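Local coordinates for protein endonuclease III (Geobacillus stearothermophilus, PDB 1ORN) that probably removes damaged bases from DNA as an iron-sulfur base-excision repair glycosylase, and was trapped here covalently joined to DNA, at residues C[22-27]-C[184-189]. Numbering follows the deposited sequence.
Sequences PDAHCE and MIFFGR
Phe-186 projects from helix 177-191 against the loop 22-27, where the CA and CB of Ala-24 pack over one face of its ring. The CA of Ala-24 sits 3.8 Å from the ring centroid and almost on the ring normal, a CH-pi contact, and its CB is 3.7 Å from CG of Phe-186; a small residue suits so close an approach. The backbone O of His-25 reaches the ring edge, 3.2 Å from CE1 of Phe-186, while the two rings meet obliquely, planes at 49°. The His-25 ring is held by a nearly straight bond from its ND1 to Asp-23 O (2.8 Å). In this all-helical HhH-GPD fold the contact ties the link between helices 7-20 and 33-43 to the helix that runs toward the iron-sulfur cluster. The CG of Glu-27 packs 3.8 Å from CZ of Phe-186. Replacing the ring by an alanine's methyl is likely to open a gap beneath Ala-24 and strip the CG of Glu-27 of its apolar neighbour. Beyond CG, OE2 of Glu-27 takes a bent salt bridge on its anti side from NH1 of Arg-189 (2.9 Å, 134°) and is also hydrogen-bonded to Tyr-190 OH. An extended start and a bend at chi3 (-67°) bring that NH1 to the carboxylate.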
loop_
_atom_site.group_PDB
_atom_site.type_symbol
_atom_site.label_atom_id
_atom_site.label_comp_id
_atom_site.label_asym_id
_atom_site.label_seq_id
_atom_site.Cartn_x
_atom_site.Cartn_y
_atom_site.Cartn_z
ATOM N N PRO C 22 3.776 1.992 17.311
ATOM C CA PRO C 22 2.841 3.075 17.619
ATOM C C PRO C 22 2.924 4.258 16.655
ATOM O O PRO C 22 1.982 5.042 16.553
ATOM C CB PRO C 22 3.225 3.460 19.047
ATOM C CG PRO C 22 4.704 3.201 19.070
ATOM C CD PRO C 22 4.804 1.867 18.364
ATOM N N ASP C 23 4.045 4.380 15.950
ATOM C CA ASP C 23 4.209 5.488 15.022
ATOM C C ASP C 23 4.132 5.114 13.551
ATOM O O ASP C 23 4.611 5.858 12.697
ATOM N N ALA C 24 3.525 3.970 13.246
ATOM C CA ALA C 24 3.402 3.518 11.858
ATOM C C ALA C 24 2.656 4.529 10.978
ATOM O O ALA C 24 1.600 5.038 11.352
ATOM C CB ALA C 24 2.700 2.167 11.816
ATOM N N HIS C 25 3.203 4.798 9.795
ATOM C CA HIS C 25 2.605 5.761 8.870
ATOM C C HIS C 25 2.956 5.438 7.415
ATOM O O HIS C 25 3.705 4.505 7.134
ATOM C CB HIS C 25 3.123 7.165 9.198
ATOM C CG HIS C 25 4.617 7.269 9.175
ATOM N ND1 HIS C 25 5.419 6.685 10.134
ATOM C CD2 HIS C 25 5.459 7.831 8.274
ATOM C CE1 HIS C 25 6.688 6.880 9.823
ATOM N NE2 HIS C 25 6.741 7.572 8.700
ATOM N N CYS C 26 2.406 6.213 6.486
ATOM C CA CYS C 26 2.720 6.020 5.075
ATOM C C CYS C 26 4.131 6.575 4.912
ATOM O O CYS C 26 4.391 7.724 5.272
ATOM C CB CYS C 26 1.748 6.802 4.191
ATOM S SG CYS C 26 2.201 6.807 2.434
ATOM N N GLU C 27 5.042 5.769 4.380
ATOM C CA GLU C 27 6.419 6.220 4.220
ATOM C C GLU C 27 6.766 6.854 2.872
ATOM O O GLU C 27 7.926 7.183 2.624
ATOM C CB GLU C 27 7.384 5.068 4.520
ATOM C CG GLU C 27 7.178 4.461 5.904
ATOM C CD GLU C 27 8.393 3.695 6.409
ATOM O OE1 GLU C 27 9.379 4.345 6.816
ATOM O OE2 GLU C 27 8.363 2.447 6.400
ATOM N N MET C 184 -0.035 -2.843 10.340
ATOM C CA MET C 184 0.189 -4.160 9.760
ATOM C C MET C 184 1.335 -4.132 8.758
ATOM O O MET C 184 2.135 -5.066 8.694
ATOM C CB MET C 184 -1.086 -4.685 9.081
ATOM C CG MET C 184 -2.165 -5.138 10.062
ATOM S SD MET C 184 -3.547 -5.982 9.235
ATOM C CE MET C 184 -2.748 -7.512 8.775
ATOM N N ILE C 185 1.422 -3.059 7.980
ATOM C CA ILE C 185 2.489 -2.928 6.998
ATOM C C ILE C 185 3.843 -2.848 7.695
ATOM O O ILE C 185 4.809 -3.467 7.261
ATOM C CB ILE C 185 2.294 -1.679 6.114
ATOM C CG1 ILE C 185 1.131 -1.917 5.147
ATOM C CG2 ILE C 185 3.574 -1.379 5.338
ATOM C CD1 ILE C 185 0.885 -0.780 4.193
ATOM N N PHE C 186 3.911 -2.080 8.772
ATOM C CA PHE C 186 5.157 -1.962 9.514
ATOM C C PHE C 186 5.521 -3.303 10.140
ATOM O O PHE C 186 6.678 -3.710 10.122
ATOM C CB PHE C 186 5.031 -0.893 10.600
ATOM C CG PHE C 186 5.515 0.470 10.168
ATOM C CD1 PHE C 186 5.008 1.079 9.024
ATOM C CD2 PHE C 186 6.479 1.148 10.916
ATOM C CE1 PHE C 186 5.453 2.342 8.628
ATOM C CE2 PHE C 186 6.930 2.409 10.530
ATOM C CZ PHE C 186 6.417 3.008 9.386
ATOM N N PHE C 187 4.524 -3.990 10.686
ATOM C CA PHE C 187 4.758 -5.285 11.316
ATOM C C PHE C 187 5.394 -6.235 10.305
ATOM O O PHE C 187 6.367 -6.915 10.605
ATOM C CB PHE C 187 3.434 -5.862 11.830
ATOM C CG PHE C 187 3.582 -7.137 12.609
ATOM C CD1 PHE C 187 4.045 -7.119 13.921
ATOM C CD2 PHE C 187 3.257 -8.363 12.031
ATOM C CE1 PHE C 187 4.181 -8.305 14.647
ATOM C CE2 PHE C 187 3.391 -9.551 12.746
ATOM C CZ PHE C 187 3.855 -9.520 14.059
ATOM N N GLY C 188 4.848 -6.270 9.093
ATOM C CA GLY C 188 5.400 -7.148 8.075
ATOM C C GLY C 188 6.717 -6.654 7.494
ATOM O O GLY C 188 7.617 -7.445 7.201
ATOM N N ARG C 189 6.842 -5.342 7.326
ATOM C CA ARG C 189 8.057 -4.780 6.742
ATOM C C ARG C 189 9.275 -4.896 7.649
ATOM O O ARG C 189 10.367 -5.252 7.200
ATOM C CB ARG C 189 7.833 -3.304 6.391
ATOM C CG ARG C 189 9.038 -2.612 5.752
ATOM C CD ARG C 189 8.672 -1.202 5.297
ATOM N NE ARG C 189 7.706 -1.237 4.201
ATOM C CZ ARG C 189 6.778 -0.312 3.984
ATOM N NH1 ARG C 189 6.677 0.737 4.786
ATOM N NH2 ARG C 189 5.948 -0.435 2.958
#